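Local coordinates for tail spike protein (Acinetobacter phage vB_AbaP_AS12, PDB 6EU4) that probably serves as the trimeric tailspike by which the phage recognises, and perhaps degrades, surface polysaccharide of its Acinetobacter baumannii host, at residues W243-F257 / F273-D287. Numbering follows the deposited sequence. Where two conformers were deposited one is given.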
loop_
_atom_site.group_PDB
_atom_site.type_symbol
_atom_site.label_atom_id
_atom_site.label_comp_id
_atom_site.label_asym_id
_atom_site.label_seq_id
_atom_site.Cartn_x
_atom_site.Cartn_y
_atom_site.Cartn_z
ATOM N N TRP A 243 -0.415 15.408 5.283
ATOM C CA TRP A 243 -1.701 16.070 5.119
ATOM C C TRP A 243 -2.759 15.042 5.483
ATOM O O TRP A 243 -2.854 14.002 4.824
ATOM C CB TRP A 243 -1.910 16.546 3.673
ATOM C CG TRP A 243 -0.765 17.377 3.099
ATOM C CD1 TRP A 243 0.423 16.900 2.620
ATOM C CD2 TRP A 243 -0.711 18.804 2.947
ATOM N NE1 TRP A 243 1.215 17.938 2.190
ATOM C CE2 TRP A 243 0.548 19.117 2.382
ATOM C CE3 TRP A 243 -1.593 19.844 3.233
ATOM C CZ2 TRP A 243 0.938 20.423 2.110
ATOM C CZ3 TRP A 243 -1.204 21.143 2.948
ATOM C CH2 TRP A 243 0.050 21.416 2.391
ATOM N N GLU A 244 -3.515 15.296 6.555
ATOM C CA GLU A 244 -4.533 14.363 7.034
ATOM C C GLU A 244 -5.854 15.102 7.119
ATOM O O GLU A 244 -5.932 16.148 7.770
ATOM C CB GLU A 244 -4.168 13.788 8.409
ATOM C CG GLU A 244 -5.198 12.764 8.907
ATOM C CD GLU A 244 -4.876 12.149 10.273
ATOM O OE1 GLU A 244 -3.896 12.557 10.930
ATOM O OE2 GLU A 244 -5.607 11.221 10.682
ATOM N N ARG A 245 -6.877 14.578 6.448
ATOM C CA ARG A 245 -8.211 15.178 6.460
ATOM C C ARG A 245 -8.180 16.640 6.024
ATOM O O ARG A 245 -8.855 17.505 6.604
ATOM C CB ARG A 245 -8.857 15.019 7.837
ATOM C CG ARG A 245 -9.377 13.586 8.041
ATOM C CD ARG A 245 -10.830 13.429 7.658
ATOM N NE ARG A 245 -11.072 13.867 6.294
ATOM C CZ ARG A 245 -11.659 15.000 5.946
ATOM N NH1 ARG A 245 -11.773 15.296 4.654
ATOM N NH2 ARG A 245 -12.138 15.829 6.865
ATOM N N VAL A 246 -7.435 16.900 4.950
ATOM C CA VAL A 246 -7.402 18.208 4.312
ATOM C C VAL A 246 -8.326 18.152 3.108
ATOM O O VAL A 246 -8.225 17.245 2.266
ATOM C CB VAL A 246 -5.969 18.602 3.918
ATOM C CG1 VAL A 246 -5.960 19.905 3.137
ATOM C CG2 VAL A 246 -5.125 18.734 5.167
ATOM N N GLN A 247 -9.225 19.124 3.025
ATOM C CA GLN A 247 -10.179 19.209 1.936
ATOM C C GLN A 247 -9.902 20.499 1.187
ATOM O O GLN A 247 -9.803 21.567 1.808
ATOM C CB GLN A 247 -11.619 19.209 2.446
ATOM C CG GLN A 247 -12.639 19.482 1.351
ATOM C CD GLN A 247 -14.086 19.431 1.827
ATOM O OE1 GLN A 247 -14.377 19.113 2.977
ATOM N NE2 GLN A 247 -15.004 19.776 0.927
ATOM N N ALA A 248 -9.769 20.401 -0.125
ATOM C CA ALA A 248 -9.590 21.571 -0.972
ATOM C C ALA A 248 -10.746 21.621 -1.967
ATOM O O ALA A 248 -10.795 20.844 -2.931
ATOM C CB ALA A 248 -8.238 21.540 -1.676
ATOM N N SER A 249 -11.673 22.535 -1.706
ATOM C CA SER A 249 -12.808 22.780 -2.582
ATOM C C SER A 249 -12.512 24.050 -3.370
ATOM O O SER A 249 -12.332 25.119 -2.786
ATOM C CB SER A 249 -14.098 22.899 -1.774
ATOM O OG SER A 249 -14.322 21.724 -0.996
ATOM N N ALA A 250 -12.425 23.919 -4.688
ATOM C CA ALA A 250 -11.977 25.008 -5.540
ATOM C C ALA A 250 -12.730 24.973 -6.858
ATOM O O ALA A 250 -13.147 23.910 -7.311
ATOM C CB ALA A 250 -10.484 24.897 -5.832
ATOM N N SER A 251 -12.881 26.139 -7.490
ATOM C CA SER A 251 -13.555 26.169 -8.782
ATOM C C SER A 251 -12.651 25.757 -9.939
ATOM O O SER A 251 -13.164 25.282 -10.948
ATOM C CB SER A 251 -14.145 27.558 -9.059
ATOM O OG SER A 251 -13.106 28.515 -9.231
ATOM N N SER A 252 -11.325 25.892 -9.826
ATOM C CA SER A 252 -10.424 25.537 -10.922
ATOM C C SER A 252 -9.522 24.350 -10.589
ATOM O O SER A 252 -9.608 23.304 -11.251
ATOM C CB SER A 252 -9.593 26.763 -11.323
ATOM O OG SER A 252 -8.720 26.445 -12.397
ATOM N N ARG A 253 -8.644 24.470 -9.591
ATOM C CA ARG A 253 -7.746 23.370 -9.214
ATOM C C ARG A 253 -7.731 23.229 -7.696
ATOM O O ARG A 253 -7.501 24.209 -6.986
ATOM C CB ARG A 253 -6.319 23.589 -9.738
ATOM C CG ARG A 253 -6.208 23.631 -11.260
ATOM C CD ARG A 253 -4.761 23.774 -11.723
ATOM N NE ARG A 253 -4.289 25.137 -11.554
ATOM C CZ ARG A 253 -3.009 25.502 -11.567
ATOM N NH1 ARG A 253 -2.050 24.609 -11.751
ATOM N NH2 ARG A 253 -2.678 26.783 -11.396
ATOM N N SER A 254 -7.996 22.016 -7.200
ATOM C CA SER A 254 -8.065 21.799 -5.756
ATOM C C SER A 254 -6.677 21.784 -5.127
ATOM O O SER A 254 -6.381 22.601 -4.252
ATOM C CB SER A 254 -8.821 20.511 -5.444
ATOM O OG SER A 254 -10.176 20.627 -5.855
ATOM N N PHE A 255 -5.810 20.873 -5.572
ATOM C CA PHE A 255 -4.462 20.712 -5.028
ATOM C C PHE A 255 -3.448 20.926 -6.154
ATOM O O PHE A 255 -3.552 20.290 -7.210
ATOM C CB PHE A 255 -4.261 19.303 -4.461
ATOM C CG PHE A 255 -5.072 18.986 -3.230
ATOM C CD1 PHE A 255 -4.584 19.276 -1.971
ATOM C CD2 PHE A 255 -6.290 18.333 -3.336
ATOM C CE1 PHE A 255 -5.319 18.937 -0.829
ATOM C CE2 PHE A 255 -7.026 18.008 -2.206
ATOM C CZ PHE A 255 -6.544 18.303 -0.956
ATOM N N ILE A 256 -2.485 21.817 -5.940
ATOM C CA ILE A 256 -1.433 22.114 -6.909
ATOM C C ILE A 256 -0.097 21.980 -6.193
ATOM O O ILE A 256 0.162 22.712 -5.229
ATOM C CB ILE A 256 -1.552 23.539 -7.493
ATOM C CG1 ILE A 256 -2.928 23.782 -8.121
ATOM C CG2 ILE A 256 -0.417 23.808 -8.469
ATOM C CD1 ILE A 256 -3.218 25.279 -8.210
ATOM N N PHE A 257 0.745 21.047 -6.661
ATOM C CA PHE A 257 2.094 20.869 -6.138
ATOM C C PHE A 257 3.077 20.916 -7.303
ATOM O O PHE A 257 2.788 20.435 -8.404
ATOM C CB PHE A 257 2.219 19.556 -5.362
ATOM C CG PHE A 257 1.560 19.590 -4.010
ATOM C CD1 PHE A 257 0.214 19.318 -3.880
ATOM C CD2 PHE A 257 2.300 19.886 -2.874
ATOM C CE1 PHE A 257 -0.408 19.370 -2.637
ATOM C CE2 PHE A 257 1.699 19.918 -1.626
ATOM C CZ PHE A 257 0.335 19.666 -1.507
ATOM N N PHE A 273 -0.807 12.002 1.901
ATOM C CA PHE A 273 -2.184 12.479 2.006
ATOM C C PHE A 273 -3.041 11.330 2.498
ATOM O O PHE A 273 -3.117 10.292 1.834
ATOM C CB PHE A 273 -2.712 12.974 0.659
ATOM C CG PHE A 273 -1.879 14.073 0.056
ATOM C CD1 PHE A 273 -0.795 13.772 -0.746
ATOM C CD2 PHE A 273 -2.183 15.406 0.283
ATOM C CE1 PHE A 273 -0.018 14.786 -1.295
ATOM C CE2 PHE A 273 -1.392 16.416 -0.261
ATOM C CZ PHE A 273 -0.331 16.100 -1.049
ATOM N N ILE A 274 -3.670 11.512 3.656
ATOM C CA ILE A 274 -4.511 10.500 4.282
ATOM C C ILE A 274 -5.891 11.101 4.465
ATOM O O ILE A 274 -6.045 12.095 5.190
ATOM C CB ILE A 274 -3.929 10.045 5.631
ATOM C CG1 ILE A 274 -2.548 9.413 5.378
ATOM C CG2 ILE A 274 -4.855 9.036 6.300
ATOM C CD1 ILE A 274 -1.810 9.004 6.634
ATOM N N GLY A 275 -6.894 10.501 3.828
ATOM C CA GLY A 275 -8.259 11.001 4.001
ATOM C C GLY A 275 -8.443 12.437 3.561
ATOM O O GLY A 275 -9.248 13.170 4.155
ATOM N N CYS A 276 -7.738 12.849 2.515
ATOM C CA CYS A 276 -7.908 14.172 1.946
ATOM C C CYS A 276 -8.950 14.121 0.840
ATOM O O CYS A 276 -9.296 13.055 0.321
ATOM C CB CYS A 276 -6.586 14.723 1.413
ATOM S SG CYS A 276 -5.348 14.955 2.762
ATOM N N TRP A 277 -9.464 15.293 0.491
ATOM C CA TRP A 277 -10.642 15.373 -0.367
ATOM C C TRP A 277 -10.514 16.564 -1.299
ATOM O O TRP A 277 -10.448 17.700 -0.827
ATOM C CB TRP A 277 -11.894 15.500 0.493
ATOM C CG TRP A 277 -13.207 15.204 -0.200
ATOM C CD1 TRP A 277 -13.400 14.527 -1.362
ATOM C CD2 TRP A 277 -14.499 15.565 0.277
ATOM N NE1 TRP A 277 -14.759 14.424 -1.628
ATOM C CE2 TRP A 277 -15.445 15.069 -0.643
ATOM C CE3 TRP A 277 -14.953 16.257 1.394
ATOM C CZ2 TRP A 277 -16.811 15.264 -0.482
ATOM C CZ3 TRP A 277 -16.312 16.450 1.555
ATOM C CH2 TRP A 277 -17.225 15.957 0.615
ATOM N N ALA A 278 -10.510 16.305 -2.606
ATOM C CA ALA A 278 -10.573 17.353 -3.623
ATOM C C ALA A 278 -12.014 17.447 -4.111
ATOM O O ALA A 278 -12.601 16.427 -4.474
ATOM C CB ALA A 278 -9.645 17.038 -4.798
ATOM N N THR A 279 -12.608 18.636 -4.078
ATOM C CA THR A 279 -13.957 18.779 -4.608
ATOM C C THR A 279 -14.068 19.997 -5.511
ATOM O O THR A 279 -13.351 20.991 -5.358
ATOM C CB THR A 279 -15.054 18.874 -3.492
ATOM O OG1 THR A 279 -14.957 20.115 -2.804
ATOM C CG2 THR A 279 -14.931 17.734 -2.444
ATOM N N ASP A 280 -15.006 19.901 -6.450
ATOM C CA ASP A 280 -15.587 20.986 -7.215
ATOM C C ASP A 280 -14.694 21.496 -8.343
ATOM O O ASP A 280 -15.174 22.261 -9.189
ATOM C CB ASP A 280 -15.999 22.162 -6.308
ATOM C CG ASP A 280 -16.977 21.711 -5.213
ATOM O OD1 ASP A 280 -18.027 21.171 -5.581
ATOM O OD2 ASP A 280 -16.675 21.818 -4.013
ATOM N N ALA A 281 -13.435 21.095 -8.405
ATOM C CA ALA A 281 -12.500 21.646 -9.380
ATOM C C ALA A 281 -12.968 21.457 -10.822
ATOM O O ALA A 281 -13.342 20.353 -11.240
ATOM C CB ALA A 281 -11.138 20.985 -9.187
ATOM N N GLY A 282 -12.876 22.532 -11.603
ATOM C CA GLY A 282 -13.317 22.505 -12.981
ATOM C C GLY A 282 -12.224 22.283 -14.014
ATOM O O GLY A 282 -12.545 22.084 -15.192
ATOM N N LEU A 283 -10.949 22.295 -13.596
ATOM C CA LEU A 283 -9.811 22.107 -14.495
ATOM C C LEU A 283 -9.013 20.853 -14.164
ATOM O O LEU A 283 -8.900 19.967 -15.020
ATOM C CB LEU A 283 -8.921 23.360 -14.461
ATOM C CG LEU A 283 -7.632 23.312 -15.295
ATOM C CD1 LEU A 283 -7.960 23.145 -16.749
ATOM C CD2 LEU A 283 -6.765 24.573 -15.095
ATOM N N TYR A 284 -8.436 20.757 -12.957
ATOM C CA TYR A 284 -7.819 19.544 -12.444
ATOM C C TYR A 284 -8.193 19.374 -10.982
ATOM O O TYR A 284 -8.192 20.340 -10.224
ATOM C CB TYR A 284 -6.285 19.573 -12.517
ATOM C CG TYR A 284 -5.726 19.724 -13.889
ATOM C CD1 TYR A 284 -5.839 18.693 -14.817
ATOM C CD2 TYR A 284 -5.044 20.878 -14.258
ATOM C CE1 TYR A 284 -5.319 18.820 -16.074
ATOM C CE2 TYR A 284 -4.529 21.016 -15.531
ATOM C CZ TYR A 284 -4.677 19.978 -16.428
ATOM O OH TYR A 284 -4.142 20.090 -17.691
ATOM N N GLY A 285 -8.429 18.135 -10.567
ATOM C CA GLY A 285 -8.543 17.853 -9.149
ATOM C C GLY A 285 -7.200 18.009 -8.456
ATOM O O GLY A 285 -7.038 18.801 -7.522
ATOM N N TRP A 286 -6.226 17.248 -8.934
ATOM C CA TRP A 286 -4.855 17.287 -8.455
ATOM C C TRP A 286 -3.952 17.605 -9.628
ATOM O O TRP A 286 -4.022 16.936 -10.666
ATOM C CB TRP A 286 -4.451 15.940 -7.869
ATOM C CG TRP A 286 -5.226 15.489 -6.707
ATOM C CD1 TRP A 286 -6.488 14.968 -6.702
ATOM C CD2 TRP A 286 -4.780 15.479 -5.343
ATOM N NE1 TRP A 286 -6.855 14.636 -5.419
ATOM C CE2 TRP A 286 -5.822 14.942 -4.568
ATOM C CE3 TRP A 286 -3.597 15.876 -4.710
ATOM C CZ2 TRP A 286 -5.732 14.800 -3.184
ATOM C CZ3 TRP A 286 -3.503 15.728 -3.331
ATOM C CH2 TRP A 286 -4.570 15.190 -2.587
ATOM N N ASP A 287 -3.140 18.640 -9.483
ATOM C CA ASP A 287 -2.180 19.056 -10.497
ATOM C C ASP A 287 -0.809 18.884 -9.847
ATOM O O ASP A 287 -0.391 19.730 -9.055
ATOM C CB ASP A 287 -2.451 20.500 -10.936
ATOM C CG ASP A 287 -1.534 20.967 -12.053
ATOM O OD1 ASP A 287 -0.483 20.319 -12.293
ATOM O OD2 ASP A 287 -1.862 22.001 -12.694
HETATM O O HOH W 1 1.685 21.664 -10.869
#
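Phe-255 runs alongside Trp-286 in the interior between 243-257 and 273-287, two successive coils of a parallel beta-solenoid. Its CB meets Trp-286 CE3 at 3.5 Å, CG sits over CZ3 of the same indole, and CD2 reaches CZ2 and CE2; farther out, CE2 also touches Ala-278 CB and CZ approaches Cys-276 CB. The Phe-255 ring and the six-membered ring of Trp-286 form an offset stack, planes 10° apart, while Ala-248 CB covers the opposite face of the phenyl. Trp-243 and Phe-273 repeat the pattern, with Trp-243 CD1 3.4 Å from Phe-273 CE2. Both side chains of this second pair set CG anti to the carbonyl carbon and hence run the same way. Phe-273 then meets the face of Phe-257 in an offset edge-to-face contact, planes at 77°, and Tyr-221 of strand 219-229 stacks on Trp-243.

Where the chain bends between strands, Arg-245 folds back at chi2 and chi3, and its NE gives Gly-275 O a bent hydrogen bond of 2.9 Å. Ala-248 O takes the strand bond from Thr-279 N and, from the other side of the carbonyl plane, a second from the hydroxyl of Ser-254 at the corner. On the outward face, Gln-247 lies beside Trp-277, whose NE1 bonds to Asp-302. Arg-253 NH1 forms a salt bridge 2.8 Å long with Asp-287 OD2, meeting it from above the carboxylate plane; NH2 pairs with Glu-231. Ile-274 packs on Ile-274 of the third subunit, which suggests that this strand end lies near the threefold axis. Parallel pairing, as of Ala-248 with Ala-278, backbone hydrogen bonds such as Ala-248 N to Trp-277 O at 2.9 Å, and aromatic side chains stacked from coil to coil are characteristic of the right-handed parallel beta-helix of phage tailspikes.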